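Local coordinates for diguanylate cyclase DosC (Escherichia coli, PDB 4ZVA), which senses oxygen through a heme-bound globin domain and probably uses that signal to control its synthesis of cyclic-di-GMP from two GTP, at residues E6-G9 / L10-A14; N53-V56 / E57-L60; S121-S124 / A125-L129. All blocks are in the same frame, centred on the assembly; numbering follows the deposited sequence.

Contact 1 of 3, residues E6-G9 / L10-A14; sequences EWTG and LVEQA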
loop_
_atom_site.group_PDB
_atom_site.type_symbol
_atom_site.label_atom_id
_atom_site.label_comp_id
_atom_site.label_asym_id
_atom_site.label_seq_id
_atom_site.Cartn_x
_atom_site.Cartn_y
_atom_site.Cartn_z
ATOM N N GLU A 6 -10.354 -9.432 9.502
ATOM C CA GLU A 6 -10.117 -8.202 8.759
ATOM C C GLU A 6 -10.281 -8.434 7.259
ATOM O O GLU A 6 -10.937 -7.654 6.569
ATOM C CB GLU A 6 -8.718 -7.663 9.066
ATOM C CG GLU A 6 -8.284 -6.493 8.204
ATOM C CD GLU A 6 -8.848 -5.170 8.672
ATOM O OE1 GLU A 6 -8.528 -4.137 8.045
ATOM O OE2 GLU A 6 -9.604 -5.159 9.667
ATOM N N TRP A 7 -9.688 -9.515 6.763
ATOM C CA TRP A 7 -9.794 -9.858 5.348
ATOM C C TRP A 7 -11.241 -10.187 5.000
ATOM O O TRP A 7 -11.755 -9.753 3.967
ATOM C CB TRP A 7 -8.865 -11.024 5.010
ATOM C CG TRP A 7 -8.457 -11.072 3.568
ATOM C CD1 TRP A 7 -9.134 -10.551 2.503
ATOM C CD2 TRP A 7 -7.247 -11.624 3.042
ATOM N NE1 TRP A 7 -8.433 -10.774 1.342
ATOM C CE2 TRP A 7 -7.268 -11.428 1.647
ATOM C CE3 TRP A 7 -6.151 -12.277 3.615
ATOM C CZ2 TRP A 7 -6.238 -11.861 0.818
ATOM C CZ3 TRP A 7 -5.129 -12.705 2.790
ATOM C CH2 TRP A 7 -5.180 -12.496 1.407
ATOM N N THR A 8 -11.894 -10.942 5.879
ATOM C CA THR A 8 -13.304 -11.281 5.721
ATOM C C THR A 8 -14.172 -10.030 5.682
ATOM O O THR A 8 -15.051 -9.900 4.829
ATOM C CB THR A 8 -13.797 -12.191 6.864
ATOM O OG1 THR A 8 -13.130 -13.455 6.790
ATOM C CG2 THR A 8 -15.298 -12.407 6.774
ATOM N N GLY A 9 -13.925 -9.120 6.619
ATOM C CA GLY A 9 -14.645 -7.862 6.675
ATOM C C GLY A 9 -14.495 -7.059 5.397
ATOM O O GLY A 9 -15.467 -6.502 4.893
ATOM N N LEU A 10 -13.275 -7.008 4.871
ATOM C CA LEU A 10 -12.998 -6.276 3.637
ATOM C C LEU A 10 -13.839 -6.786 2.469
ATOM O O LEU A 10 -14.415 -6.000 1.717
ATOM C CB LEU A 10 -11.513 -6.367 3.285
ATOM C CG LEU A 10 -11.115 -5.720 1.958
ATOM C CD1 LEU A 10 -11.366 -4.220 1.994
ATOM C CD2 LEU A 10 -9.659 -6.018 1.637
ATOM N N VAL A 11 -13.921 -8.106 2.335
ATOM C CA VAL A 11 -14.716 -8.720 1.278
ATOM C C VAL A 11 -16.200 -8.471 1.521
ATOM O O VAL A 11 -16.948 -8.142 0.599
ATOM C CB VAL A 11 -14.453 -10.238 1.184
ATOM C CG1 VAL A 11 -15.372 -10.886 0.154
ATOM C CG2 VAL A 11 -12.990 -10.506 0.852
ATOM N N GLU A 12 -16.612 -8.620 2.775
ATOM C CA GLU A 12 -18.004 -8.436 3.172
ATOM C C GLU A 12 -18.497 -7.004 2.975
ATOM O O GLU A 12 -19.668 -6.784 2.670
ATOM C CB GLU A 12 -18.181 -8.847 4.634
ATOM C CG GLU A 12 -18.360 -10.340 4.838
ATOM C CD GLU A 12 -18.519 -10.710 6.298
ATOM O OE1 GLU A 12 -18.657 -9.791 7.133
ATOM O OE2 GLU A 12 -18.501 -11.920 6.612
ATOM N N GLN A 13 -17.607 -6.033 3.159
ATOM C CA GLN A 13 -17.988 -4.626 3.063
ATOM C C GLN A 13 -18.123 -4.161 1.612
ATOM O O GLN A 13 -18.893 -3.248 1.317
ATOM C CB GLN A 13 -16.976 -3.744 3.802
ATOM C CG GLN A 13 -17.036 -3.828 5.331
ATOM C CD GLN A 13 -18.284 -3.195 5.930
ATOM O OE1 GLN A 13 -19.130 -2.654 5.217
ATOM N NE2 GLN A 13 -18.398 -3.261 7.252
ATOM N N ALA A 14 -17.359 -4.775 0.714
ATOM C CA ALA A 14 -17.396 -4.408 -0.699
ATOM C C ALA A 14 -18.597 -5.042 -1.397
ATOM O O ALA A 14 -18.792 -6.255 -1.330
ATOM C CB ALA A 14 -16.105 -4.813 -1.388
#

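Contact 2 of 3, residues N53-V56 / E57-L60; sequences NEQV and ERQL. With HEM (protoporphyrin IX containing Fe), chain C.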
loop_
_atom_site.group_PDB
_atom_site.type_symbol
_atom_site.label_atom_id
_atom_site.label_comp_id
_atom_site.label_asym_id
_atom_site.label_seq_id
_atom_site.Cartn_x
_atom_site.Cartn_y
_atom_site.Cartn_z
ATOM N N ASN A 53 17.746 -16.446 -14.260
ATOM C CA ASN A 53 17.567 -17.468 -15.284
ATOM C C ASN A 53 16.128 -17.565 -15.769
ATOM O O ASN A 53 15.199 -17.115 -15.095
ATOM C CB ASN A 53 18.034 -18.829 -14.760
ATOM C CG ASN A 53 17.215 -19.313 -13.582
ATOM O OD1 ASN A 53 16.175 -19.948 -13.756
ATOM N ND2 ASN A 53 17.677 -19.011 -12.375
ATOM N N GLU A 54 15.955 -18.164 -16.943
ATOM C CA GLU A 54 14.653 -18.231 -17.592
ATOM C C GLU A 54 13.674 -19.160 -16.883
ATOM O O GLU A 54 12.466 -19.007 -17.023
ATOM C CB GLU A 54 14.817 -18.669 -19.050
ATOM C CG GLU A 54 15.523 -17.643 -19.920
ATOM C CD GLU A 54 15.587 -18.058 -21.376
ATOM O OE1 GLU A 54 15.054 -19.137 -21.712
ATOM O OE2 GLU A 54 16.166 -17.300 -22.185
ATOM N N GLN A 55 14.192 -20.118 -16.121
ATOM C CA GLN A 55 13.331 -21.055 -15.405
ATOM C C GLN A 55 12.612 -20.367 -14.245
ATOM O O GLN A 55 11.410 -20.554 -14.048
ATOM C CB GLN A 55 14.145 -22.247 -14.897
ATOM C CG GLN A 55 13.368 -23.214 -14.013
ATOM C CD GLN A 55 12.297 -23.981 -14.773
ATOM O OE1 GLN A 55 12.305 -24.032 -16.004
ATOM N NE2 GLN A 55 11.373 -24.587 -14.038
ATOM N N VAL A 56 13.354 -19.577 -13.478
ATOM C CA VAL A 56 12.778 -18.795 -12.389
ATOM C C VAL A 56 11.800 -17.737 -12.904
ATOM O O VAL A 56 10.697 -17.589 -12.375
ATOM C CB VAL A 56 13.879 -18.108 -11.557
ATOM C CG1 VAL A 56 13.279 -17.070 -10.625
ATOM C CG2 VAL A 56 14.673 -19.140 -10.777
ATOM N N GLU A 57 12.213 -17.019 -13.945
ATOM C CA GLU A 57 11.398 -15.990 -14.583
ATOM C C GLU A 57 10.047 -16.536 -15.012
ATOM O O GLU A 57 8.995 -15.982 -14.699
ATOM C CB GLU A 57 12.126 -15.433 -15.804
ATOM C CG GLU A 57 11.259 -14.593 -16.710
ATOM C CD GLU A 57 12.012 -14.083 -17.916
ATOM O OE1 GLU A 57 13.236 -14.314 -17.994
ATOM O OE2 GLU A 57 11.376 -13.462 -18.793
ATOM N N ARG A 58 10.107 -17.655 -15.718
ATOM C CA ARG A 58 8.943 -18.339 -16.250
ATOM C C ARG A 58 7.980 -18.806 -15.159
ATOM O O ARG A 58 6.768 -18.635 -15.281
ATOM C CB ARG A 58 9.429 -19.508 -17.102
ATOM C CG ARG A 58 8.385 -20.290 -17.852
ATOM C CD ARG A 58 9.105 -21.365 -18.652
ATOM N NE ARG A 58 8.220 -22.373 -19.219
ATOM C CZ ARG A 58 7.914 -23.500 -18.590
ATOM N NH1 ARG A 58 8.422 -23.739 -17.388
ATOM N NH2 ARG A 58 7.112 -24.390 -19.154
ATOM N N GLN A 59 8.522 -19.395 -14.098
ATOM C CA GLN A 59 7.702 -19.883 -12.993
ATOM C C GLN A 59 7.128 -18.739 -12.160
ATOM O O GLN A 59 5.995 -18.819 -11.685
ATOM C CB GLN A 59 8.502 -20.833 -12.099
ATOM C CG GLN A 59 8.786 -22.188 -12.734
ATOM C CD GLN A 59 9.489 -23.140 -11.785
ATOM O OE1 GLN A 59 10.264 -22.718 -10.925
ATOM N NE2 GLN A 59 9.222 -24.433 -11.936
ATOM N N LEU A 60 7.915 -17.681 -11.984
ATOM C CA LEU A 60 7.483 -16.533 -11.189
ATOM C C LEU A 60 6.337 -15.791 -11.866
ATOM O O LEU A 60 5.381 -15.382 -11.209
ATOM C CB LEU A 60 8.650 -15.572 -10.946
ATOM C CG LEU A 60 8.329 -14.289 -10.172
ATOM C CD1 LEU A 60 7.730 -14.599 -8.805
ATOM C CD2 LEU A 60 9.566 -13.414 -10.036
HETATM C CHA HEM C . 8.342 -16.953 -5.673
HETATM C CHB HEM C . 11.384 -13.225 -6.286
HETATM C CHC HEM C . 7.900 -10.238 -4.757
HETATM C CHD HEM C . 4.636 -13.787 -5.203
HETATM C C1A HEM C . 9.461 -16.221 -6.009
HETATM C C2A HEM C . 10.695 -16.721 -6.591
HETATM C C3A HEM C . 11.522 -15.687 -6.757
HETATM C C4A HEM C . 10.856 -14.495 -6.285
HETATM C CMA HEM C . 12.947 -15.739 -7.345
HETATM C CAA HEM C . 11.015 -18.183 -6.975
HETATM C CBA HEM C . 10.006 -18.679 -8.005
HETATM C CGA HEM C . 10.480 -19.974 -8.603
HETATM O O1A HEM C . 11.719 -20.187 -8.672
HETATM O O2A HEM C . 9.615 -20.785 -9.020
HETATM C C1B HEM C . 10.700 -12.082 -5.949
HETATM C C2B HEM C . 11.203 -10.728 -6.059
HETATM C C3B HEM C . 10.234 -9.897 -5.630
HETATM C C4B HEM C . 9.098 -10.709 -5.246
HETATM C CMB HEM C . 12.620 -10.390 -6.581
HETATM C CAB HEM C . 10.209 -8.350 -5.526
HETATM C CBB HEM C . 11.193 -7.543 -5.930
HETATM C C1C HEM C . 6.699 -10.906 -4.828
HETATM C C2C HEM C . 5.381 -10.313 -4.718
HETATM C C3C HEM C . 4.473 -11.300 -4.838
HETATM C C4C HEM C . 5.199 -12.540 -5.033
HETATM C CMC HEM C . 5.150 -8.799 -4.498
HETATM C CAC HEM C . 2.924 -11.241 -4.803
HETATM C CBC HEM C . 2.210 -10.114 -4.710
HETATM C C1D HEM C . 5.315 -14.978 -5.366
HETATM C C2D HEM C . 4.692 -16.277 -5.503
HETATM C C3D HEM C . 5.853 -17.271 -5.654
HETATM C C4D HEM C . 7.055 -16.469 -5.585
HETATM C CMD HEM C . 3.176 -16.573 -5.507
HETATM C CAD HEM C . 5.783 -18.806 -5.829
HETATM C CBD HEM C . 5.101 -19.430 -4.614
HETATM C CGD HEM C . 5.375 -20.910 -4.567
HETATM O O1D HEM C . 4.690 -21.620 -3.787
HETATM O O2D HEM C . 6.276 -21.383 -5.307
HETATM N NA HEM C . 9.601 -14.857 -5.833
HETATM N NB HEM C . 9.414 -12.037 -5.451
HETATM N NC HEM C . 6.550 -12.263 -5.019
HETATM N ND HEM C . 6.697 -15.135 -5.416
HETATM FE FE HEM C . 8.093 -13.605 -5.179
#

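Contact 3 of 3, residues S121-S124 / A125-L129; sequences SDYS and AAEKL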
loop_
_atom_site.group_PDB
_atom_site.type_symbol
_atom_site.label_atom_id
_atom_site.label_comp_id
_atom_site.label_asym_id
_atom_site.label_seq_id
_atom_site.Cartn_x
_atom_site.Cartn_y
_atom_site.Cartn_z
ATOM N N SER A 121 -10.208 0.971 -17.987
ATOM C CA SER A 121 -11.416 0.170 -18.158
ATOM C C SER A 121 -12.578 1.055 -18.584
ATOM O O SER A 121 -12.489 2.283 -18.516
ATOM C CB SER A 121 -11.761 -0.581 -16.872
ATOM O OG SER A 121 -12.117 0.317 -15.839
ATOM N N ASP A 122 -13.675 0.432 -19.001
ATOM C CA ASP A 122 -14.834 1.180 -19.468
ATOM C C ASP A 122 -15.870 1.345 -18.364
ATOM O O ASP A 122 -17.002 1.755 -18.616
ATOM C CB ASP A 122 -15.458 0.486 -20.682
ATOM C CG ASP A 122 -14.538 0.492 -21.891
ATOM O OD1 ASP A 122 -13.849 1.511 -22.108
ATOM O OD2 ASP A 122 -14.502 -0.522 -22.621
ATOM N N TYR A 123 -15.470 1.042 -17.134
ATOM C CA TYR A 123 -16.334 1.232 -15.976
ATOM C C TYR A 123 -16.485 2.720 -15.678
ATOM O O TYR A 123 -15.692 3.531 -16.149
ATOM C CB TYR A 123 -15.775 0.477 -14.768
ATOM C CG TYR A 123 -15.579 -1.004 -15.021
ATOM C CD1 TYR A 123 -16.496 -1.722 -15.780
ATOM C CD2 TYR A 123 -14.472 -1.680 -14.523
ATOM C CE1 TYR A 123 -16.330 -3.074 -16.019
ATOM C CE2 TYR A 123 -14.295 -3.036 -14.762
ATOM C CZ TYR A 123 -15.229 -3.726 -15.510
ATOM O OH TYR A 123 -15.065 -5.072 -15.755
ATOM N N SER A 124 -17.502 3.081 -14.899
ATOM C CA SER A 124 -17.690 4.476 -14.509
ATOM C C SER A 124 -16.608 4.895 -13.525
ATOM O O SER A 124 -15.944 4.048 -12.929
ATOM C CB SER A 124 -19.074 4.696 -13.895
ATOM O OG SER A 124 -19.143 4.170 -12.582
ATOM N N ALA A 125 -16.425 6.202 -13.367
ATOM C CA ALA A 125 -15.415 6.721 -12.452
ATOM C C ALA A 125 -15.687 6.266 -11.023
ATOM O O ALA A 125 -14.762 5.922 -10.289
ATOM C CB ALA A 125 -15.364 8.238 -12.526
ATOM N N ALA A 126 -16.961 6.240 -10.641
ATOM C CA ALA A 126 -17.352 5.784 -9.311
ATOM C C ALA A 126 -16.998 4.313 -9.120
ATOM O O ALA A 126 -16.553 3.906 -8.049
ATOM C CB ALA A 126 -18.839 6.008 -9.082
ATOM N N GLU A 127 -17.202 3.518 -10.163
ATOM C CA GLU A 127 -16.858 2.102 -10.114
ATOM C C GLU A 127 -15.348 1.906 -10.045
ATOM O O GLU A 127 -14.858 1.081 -9.273
ATOM C CB GLU A 127 -17.436 1.367 -11.327
ATOM C CG GLU A 127 -18.948 1.232 -11.272
ATOM C CD GLU A 127 -19.543 0.680 -12.552
ATOM O OE1 GLU A 127 -18.859 0.708 -13.599
ATOM O OE2 GLU A 127 -20.701 0.220 -12.507
ATOM N N LYS A 128 -14.615 2.674 -10.846
ATOM C CA LYS A 128 -13.157 2.603 -10.857
ATOM C C LYS A 128 -12.573 2.886 -9.476
ATOM O O LYS A 128 -11.650 2.210 -9.036
ATOM C CB LYS A 128 -12.580 3.586 -11.875
ATOM C CG LYS A 128 -12.862 3.228 -13.330
ATOM C CD LYS A 128 -12.328 4.303 -14.262
ATOM C CE LYS A 128 -12.561 3.943 -15.723
ATOM N NZ LYS A 128 -12.132 5.039 -16.632
ATOM N N LEU A 129 -13.122 3.890 -8.801
ATOM C CA LEU A 129 -12.666 4.264 -7.463
ATOM C C LEU A 129 -12.838 3.120 -6.470
ATOM O O LEU A 129 -11.928 2.802 -5.706
ATOM C CB LEU A 129 -13.426 5.494 -6.967
ATOM C CG LEU A 129 -13.144 5.922 -5.522
ATOM C CD1 LEU A 129 -11.695 6.353 -5.357
ATOM C CD2 LEU A 129 -14.099 7.025 -5.083
#

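Contact 1 of 3, residues E6-G9 / L10-A14
T8 and E12 lie side by side along one flank of the helix, both reaching the same way and both touching V76. T8 carries its OG1 beside the backbone N (chi1 -66°), where the hydroxyl is hydrogen-bonded to K4 O a turn earlier; the methyl is thereby left on the flank nearer E12, and T8 CG2 lies 3.2 Å from E12 OE2. The stem of the glutamate follows the main chain closely, E12 CG being 3.3 Å from T8 O, the same oxygen that accepts from E12 N at 2.9 Å. W7 and V11 make the second i to i+4 pair, and their side chains meet at a slant: V11 CG2 comes within 4.2 Å of W7 CD1, the corner of the pyrrole ring, and also rests 3.4 Å from W7 O. This is the last part of helix 2-13, which packs against the body of the globin fold. The indole is buried among A74, V79, L82 and I83 and touches I141 of helix 125-147, its side chain about 10 Å from the heme. E6, on another flank, faces the dimer partner: its OE1 forms salt bridges to K112 and R108 of the second subunit. Toward the C-terminal end, Q13 has CG beside its backbone N (chi1 -72°), which puts Q13 CG 3.1 Å from G9 O; that oxygen accepts from Q13 N at 2.8 Å with a bent N-H...O angle of 140°. A14 leaves helical geometry immediately afterwards, and its carbonyl oxygen accepts a hydrogen bond from R19 NE of the following helix.

Contact 2 of 3, residues N53-V56 / E57-L60
Oddly, the carboxamides of Q55 and Q59, one turn apart, meet as modelled through two nitrogens, Q55 NE2 and Q59 NE2 being 3.0 Å apart with the amide planes 62° to each other. The amide of Q59 is probably turned over in the model, so the atom names at its end, and with them the N-to-N contact with Q55, are doubtful. Less doubtful is its stem: Q59 CB sits 3.3 Å from heme O2A. L60 reaches furthest over the cofactor. CG anti to the backbone N (chi1 178°) carries its isobutyl group toward the heme, and L60 CD1 lies over the porphyrin face, 3.5 Å from heme NA and close to the iron. V56, a turn back, touches the rim of the same ring, V56 CG1 being 3.6 Å from the heme methyl CMA. This is the heme-facing start of helix 54-72, by its place in the globin fold probably the E helix, and V56, Q59 and L60 all line the heme pocket. Its first turn is closed by N53 at the N-cap: N53 OD1 accepts from V56 N at 2.9 Å, nearly straight at 162°, though the donor stands above the amide plane. E57 turns to the flank toward helix 16-43, where it packs on Y38, also touched by L60; its OE2 makes a salt bridge to K61.

Contact 3 of 3, residues S121-S124 / A125-L129
K128 runs back along the loop that precedes its own helix, passing one main-chain oxygen after another. Its CB starts beside S124 O, the acceptor of the helical bond from K128 N at 2.8 Å. With CG on the side of the backbone N (chi1 -69°), K128 CG stays 3.2 Å from S124 O and comes within 3.9 Å of S121 OG, a hydroxyl itself hydrogen-bonded to I118 O. CD, on the extended chain, passes alongside S124 O and Y123 O. K128 CE then reaches Y123 O and S121 O, each 3.2 Å away, so this methylene, probably polarised by the ammonium next to it, lies close to two carbonyl oxygens. The ammonium at NZ ends at the last turn of helix 100-119, where it hydrogen-bonds to F119 O and forms a cation-pi contact with F119; the lysine thus ties the start of one helix to the end of the previous one. Y123 and E127 meet on another side of the loop. Their side chains cross almost at right angles, ring and carboxylate planes 79° apart, and E127 OE1 lies 3.3 Å from Y123 CB. The Y123 hydroxyl goes on to a weak hydrogen bond with E24 of helix 16-43. At the very start of the helix, A125 and A126 pack on A125 of the second subunit, so this end also belongs to the dimer interface. Between the loop and the turn, S124 and E127 exchange bonds: E127 N donates to S124 OG at 3.2 Å, while S124 N donates to E127 OE1 at 3.0 Å, meeting it from 40° above the carboxylate plane. That reciprocal pair is a capping box, with S124 as the N-cap of helix 125-147.

Overall arrangement
All three contacts are local, each within one run of chain at or near a helix end. Contact 1 is partly buried, whereas contacts 2 and 3 lie at the surface. Contacts 2 and 3 both cap helix starts, one through an asparagine and the other through a serine and glutamate pair; contact 1 is where a helix stops. Contact 2 stands on the opposite side of the chain's centre from the other two, its centre 34 Å from each, and alone touches the heme directly. Contacts 1 and 3, with centres 20 Å apart, both reach the second subunit, contact 1 by salt bridges and contact 3 by packing.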